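Local atomic coordinates of dipicolinate synthase, B chain (Bacillus cereus, PDB entry 3MCU), a protein that probably works with its partner DpaA to convert dihydrodipicolinate into dipicolinate, an NADP-dependent oxidoreductase step linked to sporulation. Residues D[96-101]-D[142-147]; D[123-128]-D[175-180]; D[8-13]-D[27-32]; D[20-25]-D[90-95]. All blocks are in the same frame, centred on the assembly; numbering follows the deposited sequence.

Contact 1: D[96-101]-D[142-147]; sequences NSMSKF and MRLMAT. With PO4 (phosphate ion), chain J.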
loop_
_atom_site.group_PDB
_atom_site.type_symbol
_atom_site.label_atom_id
_atom_site.label_comp_id
_atom_site.label_asym_id
_atom_site.label_seq_id
_atom_site.Cartn_x
_atom_site.Cartn_y
_atom_site.Cartn_z
ATOM N N ASN D 96 4.952 -15.274 8.127
ATOM C CA ASN D 96 4.811 -15.660 6.733
ATOM C C ASN D 96 3.343 -15.806 6.305
ATOM O O ASN D 96 2.939 -15.274 5.264
ATOM C CB ASN D 96 5.609 -16.933 6.425
ATOM C CG ASN D 96 5.566 -17.306 4.948
ATOM O OD1 ASN D 96 6.000 -16.537 4.084
ATOM N ND2 ASN D 96 5.026 -18.483 4.652
ATOM N N SER D 97 2.548 -16.514 7.109
ATOM C CA SER D 97 1.126 -16.728 6.786
ATOM C C SER D 97 0.292 -15.455 6.974
ATOM O O SER D 97 -0.650 -15.214 6.246
ATOM C CB SER D 97 0.535 -17.850 7.647
ATOM O OG SER D 97 1.185 -19.090 7.423
HETATM N N MSE D 98 0.643 -14.639 7.961
HETATM C CA MSE D 98 -0.031 -13.359 8.162
HETATM C C MSE D 98 0.135 -12.431 6.949
HETATM O O MSE D 98 -0.803 -11.759 6.518
HETATM C CB MSE D 98 0.514 -12.662 9.410
HETATM C CG MSE D 98 -0.128 -11.304 9.629
HETATM SE SE MSE D 98 0.189 -10.552 11.401
HETATM C CE MSE D 98 2.037 -9.963 11.132
ATOM N N SER D 99 1.347 -12.379 6.422
ATOM C CA SER D 99 1.626 -11.606 5.229
ATOM C C SER D 99 0.827 -12.138 4.055
ATOM O O SER D 99 0.214 -11.371 3.313
ATOM C CB SER D 99 3.120 -11.663 4.901
ATOM O OG SER D 99 3.358 -11.089 3.628
ATOM N N LYS D 100 0.827 -13.453 3.883
ATOM C CA LYS D 100 0.071 -14.059 2.794
ATOM C C LYS D 100 -1.444 -13.818 2.941
ATOM O O LYS D 100 -2.120 -13.433 1.979
ATOM C CB LYS D 100 0.405 -15.551 2.671
ATOM C CG LYS D 100 1.754 -15.833 1.981
ATOM C CD LYS D 100 2.214 -17.285 2.175
ATOM C CE LYS D 100 3.367 -17.618 1.229
ATOM N NZ LYS D 100 4.342 -18.614 1.774
ATOM N N PHE D 101 -1.970 -14.033 4.147
ATOM C CA PHE D 101 -3.369 -13.732 4.444
ATOM C C PHE D 101 -3.693 -12.275 4.086
ATOM O O PHE D 101 -4.647 -12.015 3.349
ATOM C CB PHE D 101 -3.686 -14.014 5.924
ATOM C CG PHE D 101 -5.159 -13.988 6.250
ATOM C CD1 PHE D 101 -6.090 -14.462 5.349
ATOM C CD2 PHE D 101 -5.603 -13.511 7.465
ATOM C CE1 PHE D 101 -7.430 -14.442 5.640
ATOM C CE2 PHE D 101 -6.943 -13.494 7.771
ATOM C CZ PHE D 101 -7.859 -13.954 6.867
HETATM N N MSE D 142 -1.844 -4.446 10.584
HETATM C CA MSE D 142 -2.845 -3.382 10.656
HETATM C C MSE D 142 -3.865 -3.426 9.540
HETATM O O MSE D 142 -4.988 -2.974 9.736
HETATM C CB MSE D 142 -2.197 -1.998 10.710
HETATM C CG MSE D 142 -1.525 -1.712 12.039
HETATM SE SE MSE D 142 -2.752 -1.953 13.539
HETATM C CE MSE D 142 -1.679 -0.937 14.839
ATOM N N ARG D 143 -3.487 -3.960 8.380
ATOM C CA ARG D 143 -4.425 -4.047 7.266
ATOM C C ARG D 143 -5.525 -5.032 7.672
ATOM O O ARG D 143 -6.717 -4.765 7.495
ATOM C CB ARG D 143 -3.726 -4.461 5.944
ATOM C CG ARG D 143 -4.695 -4.691 4.757
ATOM C CD ARG D 143 -3.964 -4.933 3.408
ATOM N NE ARG D 143 -2.885 -3.965 3.234
ATOM C CZ ARG D 143 -1.582 -4.267 3.181
ATOM N NH1 ARG D 143 -1.160 -5.534 3.240
ATOM N NH2 ARG D 143 -0.693 -3.293 3.048
ATOM N N LEU D 144 -5.111 -6.149 8.262
ATOM C CA LEU D 144 -6.036 -7.157 8.777
ATOM C C LEU D 144 -6.896 -6.630 9.927
ATOM O O LEU D 144 -8.123 -6.801 9.928
ATOM C CB LEU D 144 -5.270 -8.396 9.234
ATOM C CG LEU D 144 -4.573 -9.180 8.119
ATOM C CD1 LEU D 144 -3.575 -10.208 8.674
ATOM C CD2 LEU D 144 -5.599 -9.842 7.221
HETATM N N MSE D 145 -6.257 -6.004 10.909
HETATM C CA MSE D 145 -6.979 -5.408 12.033
HETATM C C MSE D 145 -8.133 -4.577 11.506
HETATM O O MSE D 145 -9.205 -4.570 12.095
HETATM C CB MSE D 145 -6.076 -4.490 12.862
HETATM C CG MSE D 145 -5.464 -5.102 14.114
HETATM SE SE MSE D 145 -6.757 -5.315 15.581
HETATM C CE MSE D 145 -7.553 -3.543 15.569
ATOM N N ALA D 146 -7.896 -3.842 10.423
ATOM C CA ALA D 146 -8.916 -2.930 9.894
ATOM C C ALA D 146 -10.000 -3.593 9.023
ATOM O O ALA D 146 -10.972 -2.946 8.674
ATOM C CB ALA D 146 -8.247 -1.765 9.094
ATOM N N THR D 147 -9.835 -4.874 8.694
ATOM C CA THR D 147 -10.648 -5.569 7.676
ATOM C C THR D 147 -11.935 -6.250 8.195
ATOM O O THR D 147 -11.954 -6.822 9.282
ATOM C CB THR D 147 -9.775 -6.628 6.959
ATOM O OG1 THR D 147 -8.656 -5.965 6.362
ATOM C CG2 THR D 147 -10.578 -7.382 5.875
HETATM P P PO4 J . 3.811 -21.233 7.071
HETATM O O1 PO4 J . 2.757 -22.202 7.592
HETATM O O2 PO4 J . 4.675 -20.692 8.190
HETATM O O3 PO4 J . 4.666 -21.966 6.054
HETATM O O4 PO4 J . 3.168 -20.046 6.411
#
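Leu144 reaches from helix 138-145 to helix 95-102 and puts one methyl on each of two residues there, Met98 and Phe101. With chi1 at -66° its CG lies anti to the carbonyl carbon, and the isobutyl fork opens toward both. Its CD1 meets CG of Met98, a selenomethionine, at 3.7 Å, so it touches the middle of that chain rather than the selenium. The other methyl, Leu144 CD2, approaches the Phe101 ring obliquely, 3.7 Å from Phe101 CD2 and 3.9 Å from Phe101 CE2. The side-chain contacts between the two segments are apolar.

The polar side chains of helix 95-102 turn away from Leu144, to the phosphate and to a neighbouring subunit. Asn96 ND2 donates to O4 of the phosphate ion at 3.0 Å with an N-H...O angle of 152°, while its OD1 accepts from Thr106 N of a neighbouring subunit; these two bonds fix which way round the amide stands. Ser97 OG also bonds to this O4, though the modelled spacing is doubtfully short. Lys100 NZ forms a salt bridge with Asp107 of that same subunit.

The apolar junction is closed by its surroundings: Leu126 of strand 124-130 touches both Leu144 and Phe101, as does Ile150 of strand 150-156, and helix 109-118 covers the Phe101 ring through Leu111, Ala114 and Leu118. The two helices thus touch through Leu144, Met98 and Phe101, over strands 124-130 and 150-156.

Contact 2: D[123-128]-D[175-180]; sequences PVVLAV and EDTVLE
The first torsion of Val125, 166°, sets CG1 anti to its own backbone N and CG2 anti to its carbonyl carbon, and this spreads the two methyls over two consecutive residues of helix 174-181. Thr177 answers with chi1 of -54°: OG1 stands anti to the carbonyl carbon, and CG2 is the branch that comes forward to the strand. As a result Val125 CG1 and Thr177 CG2 meet methyl to methyl at 3.8 Å. The second methyl, Val125 CG2, comes in beside the helix backbone and lies 4.0 Å from Val178 CA and 4.1 Å from Val178 CB, the two valine side chains being set at about a right angle. The nearest atoms of Val178 are thus its CA and CB.

The hydroxyl of Thr177 takes no part in the packing against Val125. It bonds back to the carbonyl oxygen of Leu173, one turn earlier in the chain, so that its polar end is satisfied and its methyl can serve as an apolar group in a buried place. Val178 also rests on Val89 of the adjoining strand 87-94, and Thr177 on Pro154 of strand 150-156, so the helix spans more than one strand.

Val125 and its neighbour Leu126 point to opposite faces of the sheet, Leu126 meeting Phe101 of helix 95-102. A largely parallel sheet with helices packed on both faces in this way is characteristic of the three-layer alpha/beta/alpha, Rossmann-like architecture of the flavoprotein family.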
loop_
_atom_site.group_PDB
_atom_site.type_symbol
_atom_site.label_atom_id
_atom_site.label_comp_id
_atom_site.label_asym_id
_atom_site.label_seq_id
_atom_site.Cartn_x
_atom_site.Cartn_y
_atom_site.Cartn_z
ATOM N N PRO D 123 -16.543 -14.835 10.765
ATOM C CA PRO D 123 -15.351 -14.388 11.489
ATOM C C PRO D 123 -14.143 -15.317 11.393
ATOM O O PRO D 123 -14.243 -16.554 11.429
ATOM C CB PRO D 123 -15.837 -14.265 12.942
ATOM C CG PRO D 123 -17.041 -15.200 13.031
ATOM C CD PRO D 123 -17.663 -15.209 11.662
ATOM N N VAL D 124 -12.985 -14.675 11.249
ATOM C CA VAL D 124 -11.686 -15.321 11.307
ATOM C C VAL D 124 -10.965 -14.711 12.492
ATOM O O VAL D 124 -10.877 -13.482 12.604
ATOM C CB VAL D 124 -10.874 -15.044 10.032
ATOM C CG1 VAL D 124 -9.453 -15.518 10.181
ATOM C CG2 VAL D 124 -11.545 -15.705 8.823
ATOM N N VAL D 125 -10.466 -15.567 13.382
ATOM C CA VAL D 125 -9.736 -15.127 14.563
ATOM C C VAL D 125 -8.286 -15.518 14.418
ATOM O O VAL D 125 -7.977 -16.687 14.152
ATOM C CB VAL D 125 -10.291 -15.779 15.865
ATOM C CG1 VAL D 125 -9.322 -15.585 17.008
ATOM C CG2 VAL D 125 -11.648 -15.184 16.215
ATOM N N LEU D 126 -7.401 -14.541 14.593
ATOM C CA LEU D 126 -5.973 -14.730 14.380
ATOM C C LEU D 126 -5.203 -14.562 15.692
ATOM O O LEU D 126 -5.460 -13.619 16.428
ATOM C CB LEU D 126 -5.468 -13.674 13.384
ATOM C CG LEU D 126 -6.062 -13.644 11.974
ATOM C CD1 LEU D 126 -5.505 -12.476 11.146
ATOM C CD2 LEU D 126 -5.778 -14.980 11.291
ATOM N N ALA D 127 -4.248 -15.454 15.965
ATOM C CA ALA D 127 -3.274 -15.262 17.062
ATOM C C ALA D 127 -1.870 -15.051 16.519
ATOM O O ALA D 127 -1.144 -16.012 16.239
ATOM C CB ALA D 127 -3.276 -16.452 18.030
ATOM N N VAL D 128 -1.479 -13.790 16.398
ATOM C CA VAL D 128 -0.190 -13.450 15.829
ATOM C C VAL D 128 0.979 -13.940 16.656
ATOM O O VAL D 128 0.902 -14.049 17.884
ATOM C CB VAL D 128 -0.061 -11.940 15.613
ATOM C CG1 VAL D 128 -1.246 -11.444 14.787
ATOM C CG2 VAL D 128 -0.027 -11.224 16.935
ATOM N N GLU D 175 -10.147 -18.519 23.488
ATOM C CA GLU D 175 -11.570 -18.809 23.604
ATOM C C GLU D 175 -12.399 -17.551 23.867
ATOM O O GLU D 175 -13.451 -17.378 23.304
ATOM C CB GLU D 175 -11.813 -19.883 24.671
ATOM C CG GLU D 175 -11.229 -21.264 24.306
ATOM C CD GLU D 175 -9.701 -21.396 24.520
ATOM O OE1 GLU D 175 -9.123 -22.411 24.050
ATOM O OE2 GLU D 175 -9.074 -20.503 25.153
ATOM N N ASP D 176 -11.912 -16.653 24.704
ATOM C CA ASP D 176 -12.616 -15.394 24.915
ATOM C C ASP D 176 -12.737 -14.585 23.637
ATOM O O ASP D 176 -13.729 -13.892 23.420
ATOM C CB ASP D 176 -11.895 -14.553 25.960
ATOM C CG ASP D 176 -12.113 -15.068 27.353
ATOM O OD1 ASP D 176 -11.298 -14.736 28.240
ATOM O OD2 ASP D 176 -13.107 -15.815 27.540
ATOM N N THR D 177 -11.698 -14.651 22.809
ATOM C CA THR D 177 -11.675 -13.910 21.563
ATOM C C THR D 177 -12.685 -14.461 20.558
ATOM O O THR D 177 -13.433 -13.695 19.934
ATOM C CB THR D 177 -10.268 -13.895 20.948
ATOM O OG1 THR D 177 -9.334 -13.400 21.925
ATOM C CG2 THR D 177 -10.241 -13.022 19.671
ATOM N N VAL D 178 -12.721 -15.776 20.387
ATOM C CA VAL D 178 -13.703 -16.291 19.454
ATOM C C VAL D 178 -15.151 -16.122 19.949
ATOM O O VAL D 178 -16.046 -15.956 19.147
ATOM C CB VAL D 178 -13.391 -17.712 18.895
ATOM C CG1 VAL D 178 -11.981 -18.157 19.234
ATOM C CG2 VAL D 178 -14.469 -18.724 19.279
ATOM N N LEU D 179 -15.359 -16.105 21.264
ATOM C CA LEU D 179 -16.684 -15.827 21.819
ATOM C C LEU D 179 -17.172 -14.443 21.417
ATOM O O LEU D 179 -18.327 -14.275 21.031
ATOM C CB LEU D 179 -16.686 -15.955 23.341
ATOM C CG LEU D 179 -16.985 -17.351 23.879
ATOM C CD1 LEU D 179 -16.671 -17.467 25.387
ATOM C CD2 LEU D 179 -18.440 -17.701 23.577
ATOM N N GLU D 180 -16.290 -13.449 21.508
ATOM C CA GLU D 180 -16.638 -12.098 21.060
ATOM C C GLU D 180 -16.808 -12.037 19.538
ATOM O O GLU D 180 -17.682 -11.328 19.033
ATOM C CB GLU D 180 -15.583 -11.074 21.511
ATOM C CG GLU D 180 -15.517 -10.815 23.020
ATOM C CD GLU D 180 -16.880 -10.512 23.654
ATOM O OE1 GLU D 180 -17.549 -9.544 23.220
ATOM O OE2 GLU D 180 -17.270 -11.245 24.604
#

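Contact 3: D[8-13]-D[27-32]; sequences IGFGFT and EKLIAE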
loop_
_atom_site.group_PDB
_atom_site.type_symbol
_atom_site.label_atom_id
_atom_site.label_comp_id
_atom_site.label_asym_id
_atom_site.label_seq_id
_atom_site.Cartn_x
_atom_site.Cartn_y
_atom_site.Cartn_z
ATOM N N ILE D 8 -16.257 -24.710 14.301
ATOM C CA ILE D 8 -15.071 -23.883 14.412
ATOM C C ILE D 8 -13.869 -24.543 13.759
ATOM O O ILE D 8 -13.475 -25.666 14.115
ATOM C CB ILE D 8 -14.773 -23.557 15.887
ATOM C CG1 ILE D 8 -15.931 -22.763 16.477
ATOM C CG2 ILE D 8 -13.459 -22.775 16.042
ATOM C CD1 ILE D 8 -15.797 -22.552 17.946
ATOM N N GLY D 9 -13.287 -23.841 12.796
ATOM C CA GLY D 9 -12.091 -24.311 12.129
ATOM C C GLY D 9 -10.903 -23.936 12.991
ATOM O O GLY D 9 -10.891 -22.886 13.633
ATOM N N PHE D 10 -9.911 -24.806 13.027
ATOM C CA PHE D 10 -8.714 -24.532 13.788
ATOM C C PHE D 10 -7.512 -24.893 12.932
ATOM O O PHE D 10 -7.231 -26.075 12.679
ATOM C CB PHE D 10 -8.706 -25.305 15.112
ATOM C CG PHE D 10 -7.832 -24.684 16.161
ATOM C CD1 PHE D 10 -8.387 -24.074 17.272
ATOM C CD2 PHE D 10 -6.457 -24.688 16.026
ATOM C CE1 PHE D 10 -7.577 -23.486 18.236
ATOM C CE2 PHE D 10 -5.648 -24.105 16.985
ATOM C CZ PHE D 10 -6.212 -23.501 18.087
ATOM N N GLY D 11 -6.829 -23.859 12.458
ATOM C CA GLY D 11 -5.678 -24.038 11.592
ATOM C C GLY D 11 -4.422 -23.643 12.328
ATOM O O GLY D 11 -4.461 -22.852 13.275
ATOM N N PHE D 12 -3.303 -24.218 11.921
ATOM C CA PHE D 12 -2.036 -23.856 12.531
ATOM C C PHE D 12 -0.937 -23.879 11.505
ATOM O O PHE D 12 -0.928 -24.713 10.604
ATOM C CB PHE D 12 -1.709 -24.740 13.738
ATOM C CG PHE D 12 -2.340 -26.086 13.685
ATOM C CD1 PHE D 12 -1.646 -27.167 13.182
ATOM C CD2 PHE D 12 -3.635 -26.273 14.133
ATOM C CE1 PHE D 12 -2.227 -28.414 13.129
ATOM C CE2 PHE D 12 -4.238 -27.522 14.080
ATOM C CZ PHE D 12 -3.532 -28.594 13.576
ATOM N N THR D 13 -0.022 -22.933 11.657
ATOM C CA THR D 13 1.012 -22.665 10.679
ATOM C C THR D 13 2.354 -22.683 11.387
ATOM O O THR D 13 2.421 -22.392 12.585
ATOM C CB THR D 13 0.784 -21.276 10.013
ATOM O OG1 THR D 13 0.937 -20.237 10.989
ATOM C CG2 THR D 13 -0.627 -21.193 9.436
ATOM N N GLU D 27 -9.070 -29.046 22.960
ATOM C CA GLU D 27 -9.754 -29.697 24.069
ATOM C C GLU D 27 -10.737 -28.750 24.753
ATOM O O GLU D 27 -11.853 -29.138 25.082
ATOM C CB GLU D 27 -8.728 -30.238 25.075
ATOM C CG GLU D 27 -9.152 -31.524 25.765
ATOM C CD GLU D 27 -8.171 -32.673 25.549
ATOM O OE1 GLU D 27 -8.569 -33.846 25.767
ATOM O OE2 GLU D 27 -7.006 -32.401 25.166
ATOM N N LYS D 28 -10.327 -27.503 24.961
ATOM C CA LYS D 28 -11.235 -26.511 25.534
ATOM C C LYS D 28 -12.472 -26.353 24.658
ATOM O O LYS D 28 -13.595 -26.505 25.136
ATOM C CB LYS D 28 -10.550 -25.155 25.712
ATOM C CG LYS D 28 -9.767 -25.003 26.993
ATOM C CD LYS D 28 -9.456 -23.533 27.273
ATOM C CE LYS D 28 -10.735 -22.697 27.388
ATOM N NZ LYS D 28 -10.446 -21.300 27.840
ATOM N N LEU D 29 -12.254 -26.062 23.376
ATOM C CA LEU D 29 -13.359 -25.840 22.438
ATOM C C LEU D 29 -14.364 -26.990 22.426
ATOM O O LEU D 29 -15.564 -26.757 22.478
ATOM C CB LEU D 29 -12.849 -25.533 21.022
ATOM C CG LEU D 29 -12.168 -24.160 20.918
ATOM C CD1 LEU D 29 -11.455 -23.941 19.581
ATOM C CD2 LEU D 29 -13.193 -23.067 21.181
ATOM N N ILE D 30 -13.871 -28.223 22.372
ATOM C CA ILE D 30 -14.758 -29.376 22.362
ATOM C C ILE D 30 -15.484 -29.548 23.693
ATOM O O ILE D 30 -16.694 -29.763 23.715
ATOM C CB ILE D 30 -14.046 -30.682 21.924
ATOM C CG1 ILE D 30 -12.797 -30.938 22.762
ATOM C CG2 ILE D 30 -13.690 -30.628 20.430
ATOM C CD1 ILE D 30 -13.054 -31.748 24.035
ATOM N N ALA D 31 -14.754 -29.422 24.796
ATOM C CA ALA D 31 -15.373 -29.490 26.115
ATOM C C ALA D 31 -16.477 -28.451 26.207
ATOM O O ALA D 31 -17.451 -28.621 26.938
ATOM C CB ALA D 31 -14.323 -29.265 27.222
ATOM N N GLU D 32 -16.324 -27.380 25.435
ATOM C CA GLU D 32 -17.303 -26.297 25.397
ATOM C C GLU D 32 -18.507 -26.574 24.476
ATOM O O GLU D 32 -19.416 -25.755 24.384
ATOM C CB GLU D 32 -16.610 -25.009 24.945
ATOM C CG GLU D 32 -17.114 -23.759 25.622
ATOM C CD GLU D 32 -16.568 -23.622 27.017
ATOM O OE1 GLU D 32 -17.200 -24.159 27.954
ATOM O OE2 GLU D 32 -15.502 -22.982 27.175
#
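The Phe10 ring meets Leu29 with an edge: Leu29 CD1 sits near the plane of the ring, 3.8 Å from Phe10 CD1 and 4.1 Å from Phe10 CE1. A second edge of the same ring, at CD2, borders Phe12, whose own CD2 lies in plane with it, so these two rings adjoin rim to rim without stacking. Phe12 turns instead to Tyr19, with which it forms an edge-to-face pair.

Leu29 uses its other methyl two residues back along the strand, where Leu29 CD2 is 4.2 Å from Ile8 CD1. With chi1 at -70°, CG stands anti to the carbonyl carbon, and the two methyls part, one to each strand residue; Ile8 and Phe10 project to the same face of the sheet with Gly9 between them. Against each of the two, the leucine lies at about a right angle.

Val36 of strand 35-40 and Leu3 also touch Leu29, placing it in the beta-alpha-beta unit formed by strand 7-12, helix 23-31 and strand 35-40. With carbon alone meeting carbon across the segments, the helix is held to its strand by shape and burial, while the charged Lys28 turns to Glu175 of helix 174-181 in a salt bridge.

Contact 4: D[20-25]-D[90-95]; sequences EEVMPH and IAPLTG. With PO4 (phosphate ion), chain J.
Val22 approaches the bend at Ala91 and Pro92 mainly with its methyl CG1. The closest approach is to a polar atom: Val22 CG1 lies 3.3 Å from Ala91 O, a contact of packing. The apolar part is looser, with Val22 CG1 at 4.1 Å from Pro92 CD and at 4.5 Å from Ala91 CB. The peptide before Pro92 is cis, and the chain turns a corner there. Phe10 of strand 7-12 also touches Val22, and Tyr19 and Met171 touch Pro92.

Hydrogen bonding takes over beyond the corner. Thr13 OG1 bonds both to Pro92 O and to Thr94 N, tying the bend to the end of the neighbouring strand. Thr94 occupies the N-cap position of helix 95-102, its hydroxyl bonded to Ser97 N. That oxygen also donates to phosphate O2, with Thr94 OG1 and O2 3.0 Å apart; with chi1 of 62°, Thr94 OG1 lies between the backbone N and the carbonyl carbon, where both partners are within its range. Gly14 N and Ser41 OG hold the ion from other loops.

Along 90-95 the apolar packing at Ala91 and Pro92 thus gives way by Thr94 to a polar pocket for an anion at a helix start, whose dipole may add to the attraction. The ion probably came from the crystallisation liquor, yet such a pocket is consistent with a site for a cofactor phosphate, as in flavoprotein relatives.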
loop_
_atom_site.group_PDB
_atom_site.type_symbol
_atom_site.label_atom_id
_atom_site.label_comp_id
_atom_site.label_asym_id
_atom_site.label_seq_id
_atom_site.Cartn_x
_atom_site.Cartn_y
_atom_site.Cartn_z
ATOM N N GLU D 20 2.043 -27.324 21.059
ATOM C CA GLU D 20 1.473 -27.805 22.317
ATOM C C GLU D 20 0.765 -26.694 23.082
ATOM O O GLU D 20 0.086 -26.953 24.075
ATOM C CB GLU D 20 2.531 -28.450 23.211
ATOM C CG GLU D 20 2.933 -29.848 22.797
ATOM C CD GLU D 20 4.093 -29.852 21.824
ATOM O OE1 GLU D 20 4.026 -29.126 20.809
ATOM O OE2 GLU D 20 5.076 -30.583 22.079
ATOM N N GLU D 21 0.938 -25.459 22.617
ATOM C CA GLU D 21 0.252 -24.309 23.200
ATOM C C GLU D 21 -1.208 -24.242 22.737
ATOM O O GLU D 21 -2.018 -23.510 23.320
ATOM C CB GLU D 21 0.986 -23.013 22.853
ATOM N N VAL D 22 -1.532 -25.009 21.693
ATOM C CA VAL D 22 -2.890 -25.055 21.145
ATOM C C VAL D 22 -3.559 -26.425 21.342
ATOM O O VAL D 22 -4.774 -26.550 21.235
ATOM C CB VAL D 22 -2.929 -24.662 19.641
ATOM C CG1 VAL D 22 -2.246 -23.323 19.417
ATOM C CG2 VAL D 22 -2.293 -25.744 18.775
HETATM N N MSE D 23 -2.763 -27.446 21.627
HETATM C CA MSE D 23 -3.296 -28.766 21.960
HETATM C C MSE D 23 -4.430 -28.716 22.987
HETATM O O MSE D 23 -5.490 -29.302 22.781
HETATM C CB MSE D 23 -2.173 -29.665 22.477
HETATM C CG MSE D 23 -1.557 -30.538 21.423
HETATM SE SE MSE D 23 -2.846 -31.879 20.839
HETATM C CE MSE D 23 -1.576 -33.057 19.924
ATOM N N PRO D 24 -4.199 -28.031 24.113
ATOM C CA PRO D 24 -5.249 -27.866 25.120
ATOM C C PRO D 24 -6.405 -26.984 24.658
ATOM O O PRO D 24 -7.486 -27.066 25.244
ATOM C CB PRO D 24 -4.513 -27.191 26.280
ATOM C CG PRO D 24 -3.083 -27.527 26.075
ATOM C CD PRO D 24 -2.901 -27.534 24.598
ATOM N N HIS D 25 -6.187 -26.149 23.643
ATOM C CA HIS D 25 -7.260 -25.277 23.149
ATOM C C HIS D 25 -8.323 -26.048 22.384
ATOM O O HIS D 25 -9.517 -25.813 22.573
ATOM C CB HIS D 25 -6.718 -24.102 22.323
ATOM C CG HIS D 25 -5.994 -23.082 23.145
ATOM N ND1 HIS D 25 -6.629 -22.290 24.080
ATOM C CD2 HIS D 25 -4.684 -22.734 23.186
ATOM C CE1 HIS D 25 -5.746 -21.499 24.657
ATOM N NE2 HIS D 25 -4.559 -21.748 24.134
ATOM N N ILE D 90 -6.920 -19.247 13.400
ATOM C CA ILE D 90 -5.555 -19.604 13.015
ATOM C C ILE D 90 -4.622 -19.305 14.190
ATOM O O ILE D 90 -4.531 -18.171 14.657
ATOM C CB ILE D 90 -5.065 -18.830 11.777
ATOM C CG1 ILE D 90 -6.069 -18.926 10.618
ATOM C CG2 ILE D 90 -3.668 -19.325 11.358
ATOM C CD1 ILE D 90 -5.650 -18.084 9.381
ATOM N N ALA D 91 -3.944 -20.327 14.687
ATOM C CA ALA D 91 -3.171 -20.159 15.896
ATOM C C ALA D 91 -2.238 -21.342 16.093
ATOM O O ALA D 91 -2.694 -22.472 16.229
ATOM C CB ALA D 91 -4.111 -20.002 17.097
ATOM N N PRO D 92 -0.923 -21.086 16.092
ATOM C CA PRO D 92 -0.350 -19.750 15.886
ATOM C C PRO D 92 -0.405 -19.290 14.436
ATOM O O PRO D 92 -0.487 -20.091 13.514
ATOM C CB PRO D 92 1.121 -19.934 16.303
ATOM C CG PRO D 92 1.407 -21.366 16.028
ATOM C CD PRO D 92 0.117 -22.103 16.338
ATOM N N LEU D 93 -0.364 -17.980 14.252
ATOM C CA LEU D 93 -0.298 -17.385 12.932
ATOM C C LEU D 93 1.120 -16.841 12.753
ATOM O O LEU D 93 1.509 -15.880 13.412
ATOM C CB LEU D 93 -1.314 -16.252 12.844
ATOM C CG LEU D 93 -1.808 -15.726 11.495
ATOM C CD1 LEU D 93 -1.468 -14.267 11.313
ATOM C CD2 LEU D 93 -1.350 -16.563 10.324
ATOM N N THR D 94 1.892 -17.469 11.874
ATOM C CA THR D 94 3.257 -17.032 11.622
ATOM C C THR D 94 3.275 -15.731 10.833
ATOM O O THR D 94 2.282 -15.352 10.239
ATOM C CB THR D 94 4.082 -18.098 10.866
ATOM O OG1 THR D 94 3.494 -18.346 9.584
ATOM C CG2 THR D 94 4.157 -19.398 11.659
ATOM N N GLY D 95 4.409 -15.044 10.861
ATOM C CA GLY D 95 4.589 -13.852 10.061
ATOM C C GLY D 95 4.389 -14.160 8.582
ATOM O O GLY D 95 3.727 -13.418 7.865
HETATM P P PO4 J . 3.811 -21.233 7.071
HETATM O O1 PO4 J . 2.757 -22.202 7.592
HETATM O O2 PO4 J . 4.675 -20.692 8.190
HETATM O O3 PO4 J . 4.666 -21.966 6.054
HETATM O O4 PO4 J . 3.168 -20.046 6.411
#

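How the contacts relate
All four contacts are made by buried side chains, but they serve different layers. Contacts 2, 3 and 4 bring helices 174-181 and 23-31, or the turn leading into the latter, to one face of the same sheet, and Glu175 joins them by bonding to both Lys28 and His25. Contact 1 belongs to the opposite face, with Leu126 beneath it, and is helix against helix. Contacts 3 and 4 use helix 23-31 and the turn before it, and adjacent strands. Contacts 2 and 3 are purely apolar, whereas contacts 1 and 4 pass into polar ends that grip one phosphate. The segments of contact 1 also meet neighbouring subunits, whereas no other chain of the assembly touches those of contacts 2 and 3.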